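Beta-1,4-exocellulase (Thermobifida fusca, PDB 4B4H) is a family 6 cellobiohydrolase whose catalytic domain, the part in this chain, probably hydrolyses the beta-1,4-glucosidic bonds of cellulose. Local coordinates at residues V202-F205 against Y206-A209; I117-D120 against F121-Y124; F409-L412 against L413-Y417. All coordinates share one frame; numbering follows the deposited sequence.

Contact 1. Residues V202-F205 against Y206-A209; sequences VDIF and YEAA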
loop_
_atom_site.group_PDB
_atom_site.type_symbol
_atom_site.label_atom_id
_atom_site.label_comp_id
_atom_site.label_asym_id
_atom_site.label_seq_id
_atom_site.Cartn_x
_atom_site.Cartn_y
_atom_site.Cartn_z
ATOM N N VAL A 202 -5.325 -14.275 -6.543
ATOM C CA VAL A 202 -4.575 -15.324 -5.846
ATOM C C VAL A 202 -3.714 -16.110 -6.835
ATOM O O VAL A 202 -2.530 -16.375 -6.577
ATOM C CB VAL A 202 -5.503 -16.263 -5.046
ATOM C CG1 VAL A 202 -4.754 -17.490 -4.556
ATOM C CG2 VAL A 202 -6.157 -15.505 -3.894
ATOM N N ASP A 203 -4.313 -16.446 -7.978
ATOM C CA ASP A 203 -3.624 -17.195 -9.023
ATOM C C ASP A 203 -2.410 -16.443 -9.548
ATOM O O ASP A 203 -1.338 -17.046 -9.703
ATOM C CB ASP A 203 -4.575 -17.532 -10.173
ATOM C CG ASP A 203 -5.619 -18.560 -9.784
ATOM O OD1 ASP A 203 -5.432 -19.251 -8.755
ATOM O OD2 ASP A 203 -6.628 -18.696 -10.513
ATOM N N ILE A 204 -2.582 -15.140 -9.791
ATOM C CA ILE A 204 -1.505 -14.293 -10.297
ATOM C C ILE A 204 -0.386 -14.061 -9.272
ATOM O O ILE A 204 0.781 -14.003 -9.642
ATOM C CB ILE A 204 -2.001 -12.957 -10.923
ATOM C CG1 ILE A 204 -0.935 -12.418 -11.886
ATOM C CG2 ILE A 204 -2.366 -11.912 -9.875
ATOM C CD1 ILE A 204 -1.409 -11.359 -12.845
ATOM N N PHE A 205 -0.741 -13.957 -7.992
ATOM C CA PHE A 205 0.291 -13.876 -6.949
ATOM C C PHE A 205 1.189 -15.114 -6.989
ATOM O O PHE A 205 2.420 -15.017 -6.876
ATOM C CB PHE A 205 -0.342 -13.731 -5.562
ATOM C CG PHE A 205 -1.126 -12.457 -5.370
ATOM C CD1 PHE A 205 -0.799 -11.296 -6.070
ATOM C CD2 PHE A 205 -2.171 -12.412 -4.453
ATOM C CE1 PHE A 205 -1.526 -10.131 -5.877
ATOM C CE2 PHE A 205 -2.900 -11.247 -4.249
ATOM C CZ PHE A 205 -2.574 -10.105 -4.965
ATOM N N TYR A 206 0.550 -16.265 -7.193
ATOM C CA TYR A 206 1.226 -17.558 -7.209
ATOM C C TYR A 206 2.099 -17.671 -8.449
ATOM O O TYR A 206 3.242 -18.097 -8.363
ATOM C CB TYR A 206 0.201 -18.698 -7.147
ATOM C CG TYR A 206 0.822 -20.076 -6.983
ATOM C CD1 TYR A 206 1.179 -20.566 -5.712
ATOM C CD2 TYR A 206 1.058 -20.885 -8.088
ATOM C CE1 TYR A 206 1.760 -21.818 -5.565
ATOM C CE2 TYR A 206 1.629 -22.141 -7.948
ATOM C CZ TYR A 206 1.974 -22.601 -6.692
ATOM O OH TYR A 206 2.540 -23.842 -6.568
ATOM N N GLU A 207 1.564 -17.249 -9.591
ATOM C CA GLU A 207 2.332 -17.187 -10.834
ATOM C C GLU A 207 3.629 -16.397 -10.619
ATOM O O GLU A 207 4.707 -16.899 -10.946
ATOM C CB GLU A 207 1.493 -16.583 -11.970
ATOM C CG GLU A 207 2.178 -16.548 -13.334
ATOM C CD GLU A 207 1.331 -15.882 -14.415
ATOM O OE1 GLU A 207 0.254 -15.345 -14.098
ATOM O OE2 GLU A 207 1.753 -15.890 -15.593
ATOM N N ALA A 208 3.510 -15.195 -10.048
ATOM C CA ALA A 208 4.668 -14.294 -9.822
ATOM C C ALA A 208 5.711 -14.915 -8.904
ATOM O O ALA A 208 6.910 -14.855 -9.167
ATOM C CB ALA A 208 4.212 -12.952 -9.254
ATOM N N ALA A 209 5.233 -15.495 -7.813
ATOM C CA ALA A 209 6.092 -16.155 -6.829
ATOM C C ALA A 209 6.877 -17.332 -7.391
ATOM O O ALA A 209 7.896 -17.722 -6.831
ATOM C CB ALA A 209 5.245 -16.617 -5.666
#
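I204 and E207 make the one close side-chain approach along this turn of helix: CG1 of I204 lies 3.9 Å from OE1 of E207, an aliphatic carbon beside a carboxylate oxygen, and the two side chains run obliquely past each other. E207 reaches there because its CG stands opposite the backbone N (chi1 -177°) and the side chain stays extended beyond it. The approach is one of van der Waals contact; E207 is exposed, and its side chain also touches V164 of helix 162-175.

Four backbone hydrogen bonds join the two segments. Y206 N donates to V202 O at 3.1 Å, E207 N to D203 O at 2.9 Å, A208 N to I204 O at 3.0 Å and A209 N to F205 O at 3.0 Å, the unbroken i to i+4 pattern of an alpha-helix. They lie in the closing turns of helix 198-209, which lies on the path from strand 180-185 to strand 221-224, two parallel neighbours in the distorted alpha/beta barrel of family 6 enzymes. Among the small side chains, the methyl CB of A208 sits 3.6 Å from I204 O and that of A209 3.5 Å from F205 O.

Packing against other elements divides the side chains. F205 is buried against L273 of helix 262-276 and L138, A208 lies against V167 of helix 162-175 and L138, A209 against F278, and I204 touches L141 and V142. On the exposed flank D203 OD1 forms a salt bridge with K276 NZ, and the side chain of Y206 also rests on K276.

Contact 2. Residues I117-D120 against F121-Y124; sequences IMWD and FADY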
loop_
_atom_site.group_PDB
_atom_site.type_symbol
_atom_site.label_atom_id
_atom_site.label_comp_id
_atom_site.label_asym_id
_atom_site.label_seq_id
_atom_site.Cartn_x
_atom_site.Cartn_y
_atom_site.Cartn_z
ATOM N N ILE A 117 23.325 -3.928 -1.817
ATOM C CA ILE A 117 23.368 -3.206 -0.544
ATOM C C ILE A 117 22.790 -4.034 0.610
ATOM O O ILE A 117 23.359 -4.076 1.705
ATOM C CB ILE A 117 22.657 -1.844 -0.614
ATOM C CG1 ILE A 117 23.357 -0.933 -1.631
ATOM C CG2 ILE A 117 22.597 -1.194 0.766
ATOM C CD1 ILE A 117 22.621 0.362 -1.898
ATOM N N MET A 118 21.672 -4.715 0.376
ATOM C CA MET A 118 21.075 -5.503 1.458
ATOM C C MET A 118 21.977 -6.661 1.879
ATOM O O MET A 118 22.054 -7.004 3.062
ATOM C CB MET A 118 19.664 -5.967 1.091
ATOM C CG MET A 118 18.732 -4.777 0.903
ATOM S SD MET A 118 17.058 -5.291 0.566
ATOM C CE MET A 118 16.187 -3.726 0.565
ATOM N N TRP A 119 22.666 -7.251 0.911
ATOM C CA TRP A 119 23.612 -8.309 1.210
ATOM C C TRP A 119 24.648 -7.839 2.189
ATOM O O TRP A 119 24.953 -8.550 3.134
ATOM C CB TRP A 119 24.265 -8.844 -0.060
ATOM C CG TRP A 119 23.581 -10.058 -0.625
ATOM C CD1 TRP A 119 22.908 -10.170 -1.839
ATOM C CD2 TRP A 119 23.503 -11.395 -0.019
ATOM N NE1 TRP A 119 22.418 -11.439 -2.016
ATOM C CE2 TRP A 119 22.739 -12.230 -0.959
ATOM C CE3 TRP A 119 23.950 -11.961 1.176
ATOM C CZ2 TRP A 119 22.468 -13.559 -0.700
ATOM C CZ3 TRP A 119 23.685 -13.309 1.416
ATOM C CH2 TRP A 119 22.951 -14.086 0.506
ATOM N N ASP A 120 25.205 -6.644 1.991
ATOM C CA ASP A 120 26.210 -6.136 2.921
ATOM C C ASP A 120 25.668 -6.235 4.333
ATOM O O ASP A 120 26.322 -6.776 5.231
ATOM C CB ASP A 120 26.552 -4.676 2.638
ATOM C CG ASP A 120 27.277 -4.483 1.321
ATOM O OD1 ASP A 120 27.959 -5.420 0.851
ATOM O OD2 ASP A 120 27.159 -3.381 0.755
ATOM N N PHE A 121 24.444 -5.745 4.509
ATOM C CA PHE A 121 23.836 -5.652 5.827
ATOM C C PHE A 121 23.391 -6.978 6.468
ATOM O O PHE A 121 23.046 -7.011 7.647
ATOM C CB PHE A 121 22.745 -4.573 5.814
ATOM C CG PHE A 121 23.302 -3.173 5.696
ATOM C CD1 PHE A 121 23.623 -2.627 4.450
ATOM C CD2 PHE A 121 23.568 -2.418 6.839
ATOM C CE1 PHE A 121 24.163 -1.350 4.350
ATOM C CE2 PHE A 121 24.116 -1.148 6.745
ATOM C CZ PHE A 121 24.403 -0.604 5.499
ATOM N N ALA A 122 23.447 -8.072 5.707
ATOM C CA ALA A 122 23.099 -9.396 6.207
ATOM C C ALA A 122 24.019 -9.825 7.341
ATOM O O ALA A 122 23.664 -10.699 8.140
ATOM C CB ALA A 122 23.146 -10.420 5.084
ATOM N N ASP A 123 25.190 -9.192 7.404
ATOM C CA ASP A 123 26.192 -9.458 8.432
ATOM C C ASP A 123 25.747 -9.052 9.840
ATOM O O ASP A 123 26.312 -9.516 10.832
ATOM C CB ASP A 123 27.542 -8.815 8.066
ATOM C CG ASP A 123 27.524 -7.284 8.106
ATOM O OD1 ASP A 123 26.448 -6.652 7.979
ATOM O OD2 ASP A 123 28.624 -6.708 8.256
ATOM N N TYR A 124 24.741 -8.189 9.919
ATOM C CA TYR A 124 24.157 -7.819 11.196
ATOM C C TYR A 124 22.868 -8.588 11.437
ATOM O O TYR A 124 21.835 -8.292 10.828
ATOM C CB TYR A 124 23.948 -6.304 11.298
ATOM C CG TYR A 124 23.276 -5.876 12.587
ATOM C CD1 TYR A 124 23.607 -6.478 13.806
ATOM C CD2 TYR A 124 22.325 -4.863 12.591
ATOM C CE1 TYR A 124 22.986 -6.100 14.981
ATOM C CE2 TYR A 124 21.702 -4.468 13.767
ATOM C CZ TYR A 124 22.042 -5.086 14.958
ATOM O OH TYR A 124 21.432 -4.702 16.130
#
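F121 lies along I117 one turn earlier in the helix, the two side chains side by side and pointing the same way. Its ring edge faces the backbone: CD1 is 3.1 Å from I117 O, in the ring plane, and CE1 is 3.9 Å from I117 CG2. F121 N also donates to I117 O, but weakly, at 3.4 Å, so this carbonyl meets both the amide and the ring of one residue. Were this ring cut back to a methyl, as with an alanine here, I117 CG2 would probably lose its aromatic neighbour and a gap would be likely to open beside L63 of helix 59-70.

D120 meets the ring obliquely through CB. Its carbonyl oxygen takes a weak bond from D123 N at 3.4 Å. D123 CG sits between its own backbone N and carbonyl carbon (chi1 68°), which brings OD1 to 2.8 Å from D120 O, two acceptors that are not bonded and probably repel. Here helix 103-121 gives way to a type I beta turn from F121 to Y124, on the way to strand 127-133.

A122 N donates to W119 O at 3.0 Å, three residues back, from well above the carbonyl plane. The methyl of A122 approaches CE3 of the W119 indole obliquely, and P178 touches both residues.

Contact 3. Residues F409-L412 against L413-Y417; sequences FREL and LANAY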
loop_
_atom_site.group_PDB
_atom_site.type_symbol
_atom_site.label_atom_id
_atom_site.label_comp_id
_atom_site.label_asym_id
_atom_site.label_seq_id
_atom_site.Cartn_x
_atom_site.Cartn_y
_atom_site.Cartn_z
ATOM N N PHE A 409 -1.167 17.106 6.016
ATOM C CA PHE A 409 -0.662 16.601 7.295
ATOM C C PHE A 409 -1.479 17.123 8.487
ATOM O O PHE A 409 -1.855 16.356 9.375
ATOM C CB PHE A 409 0.833 16.871 7.490
ATOM C CG PHE A 409 1.378 16.309 8.774
ATOM C CD1 PHE A 409 1.886 15.005 8.832
ATOM C CD2 PHE A 409 1.388 17.088 9.933
ATOM C CE1 PHE A 409 2.388 14.497 10.025
ATOM C CE2 PHE A 409 1.878 16.571 11.125
ATOM C CZ PHE A 409 2.383 15.283 11.163
ATOM N N ARG A 410 -1.738 18.426 8.516
ATOM C CA ARG A 410 -2.587 18.997 9.572
ATOM C C ARG A 410 -3.963 18.327 9.665
ATOM O O ARG A 410 -4.456 18.058 10.767
ATOM C CB ARG A 410 -2.751 20.510 9.394
ATOM C CG ARG A 410 -1.478 21.287 9.650
ATOM C CD ARG A 410 -1.552 22.678 9.058
ATOM N NE ARG A 410 -2.533 23.552 9.702
ATOM C CZ ARG A 410 -3.238 24.487 9.060
ATOM N NH1 ARG A 410 -3.091 24.658 7.751
ATOM N NH2 ARG A 410 -4.100 25.245 9.720
ATOM N N GLU A 411 -4.592 18.070 8.524
ATOM C CA GLU A 411 -5.872 17.373 8.467
ATOM C C GLU A 411 -5.755 15.929 8.932
ATOM O O GLU A 411 -6.552 15.467 9.760
ATOM C CB GLU A 411 -6.467 17.403 7.061
ATOM C CG GLU A 411 -7.858 16.798 7.011
ATOM C CD GLU A 411 -8.545 16.990 5.681
ATOM O OE1 GLU A 411 -8.133 16.357 4.679
ATOM O OE2 GLU A 411 -9.526 17.756 5.651
ATOM N N LEU A 412 -4.763 15.217 8.402
ATOM C CA LEU A 412 -4.514 13.838 8.820
ATOM C C LEU A 412 -4.319 13.780 10.316
ATOM O O LEU A 412 -4.847 12.892 10.963
ATOM C CB LEU A 412 -3.306 13.221 8.110
ATOM C CG LEU A 412 -3.445 12.882 6.615
ATOM C CD1 LEU A 412 -2.102 12.603 5.957
ATOM C CD2 LEU A 412 -4.414 11.737 6.337
ATOM N N LEU A 413 -3.554 14.742 10.833
ATOM C CA LEU A 413 -3.246 14.813 12.247
ATOM C C LEU A 413 -4.489 15.083 13.095
ATOM O O LEU A 413 -4.656 14.441 14.119
ATOM C CB LEU A 413 -2.176 15.870 12.507
ATOM C CG LEU A 413 -1.572 15.918 13.907
ATOM C CD1 LEU A 413 -0.615 14.755 14.097
ATOM C CD2 LEU A 413 -0.846 17.225 14.131
ATOM N N ALA A 414 -5.357 16.006 12.681
ATOM C CA ALA A 414 -6.556 16.317 13.479
ATOM C C ALA A 414 -7.602 15.198 13.421
ATOM O O ALA A 414 -8.448 15.050 14.321
ATOM C CB ALA A 414 -7.159 17.654 13.054
ATOM N N ASN A 415 -7.534 14.393 12.369
ATOM C CA ASN A 415 -8.503 13.323 12.142
ATOM C C ASN A 415 -7.998 11.936 12.562
ATOM O O ASN A 415 -8.632 10.922 12.292
ATOM C CB ASN A 415 -8.958 13.340 10.678
ATOM C CG ASN A 415 -9.900 14.481 10.370
ATOM O OD1 ASN A 415 -10.458 15.104 11.270
ATOM N ND2 ASN A 415 -10.087 14.765 9.073
ATOM N N ALA A 416 -6.875 11.906 13.266
ATOM C CA ALA A 416 -6.283 10.657 13.745
ATOM C C ALA A 416 -7.292 9.842 14.565
ATOM O O ALA A 416 -8.039 10.409 15.357
ATOM C CB ALA A 416 -5.036 10.947 14.561
ATOM N N TYR A 417 -7.323 8.530 14.336
ATOM C CA TYR A 417 -8.091 7.593 15.139
ATOM C C TYR A 417 -7.271 6.323 15.302
ATOM O O TYR A 417 -6.753 5.808 14.318
ATOM C CB TYR A 417 -9.443 7.256 14.511
ATOM C CG TYR A 417 -10.397 6.684 15.543
ATOM C CD1 TYR A 417 -11.189 7.530 16.316
ATOM C CD2 TYR A 417 -10.484 5.304 15.771
ATOM C CE1 TYR A 417 -12.046 7.025 17.280
ATOM C CE2 TYR A 417 -11.356 4.793 16.736
ATOM C CZ TYR A 417 -12.136 5.664 17.478
ATOM O OH TYR A 417 -13.013 5.202 18.446
#
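N415 N is shared between two carbonyls, donating to E411 O at 3.0 Å and, weakly, to L412 O at 3.4 Å. The forked bond falls where the chain gives up its helical course, N415 being the first residue to depart from helical backbone angles. Before it the helix is regular, with L413 N bonded to F409 O at 2.8 Å and A414 N to R410 O at 2.9 Å.

The side chains of E411 and N415 cross obliquely, CG of E411 lying 3.7 Å from ND2 of N415, and the carboxylate and amide planes are only 18° apart. Their polar ends turn to the same glycine: E411 OE1 accepts from G331 N, while N415 ND2 makes a weak bond to G331 O. Together they tie the helix end to the loop around that residue.

One turn on from F409, L413 CD2 comes within 4.1 Å of CE2 of its ring, obliquely. With CG opposite the backbone N (chi1 -178°), the end of the F409 side chain leans toward L413; the ring also meets that of W404. The L412 side chain lies about 8 Å from that of D359, the predicted proton acceptor.

Helix 406-414 is the last helix of the chain and follows strand 346-350. Backbone hydrogen bonds from L412 in the helix and Y417 after it both go to L334, in the loop before strand 339-340.

Along the chain the order is contact 2, contact 1, contact 3, and none touches another. The centres of contacts 1 and 2 are about 28 Å apart; the centre of contact 3 lies about 36 and 37 Å from those of contacts 1 and 2. Contact 1 lies in helix 198-209, and contact 2 spans the last part of helix 103-121 and the turn it leads into. Both thus sit on connections that carry the chain between neighbouring parallel strands of the barrel sheet, 180-185 to 221-224 and 75-81 to 127-133. Contact 3 belongs to the C-terminal helix 406-414, beyond the last of those parallel strands, 346-350, and on the other side of the chain's centre from contact 1.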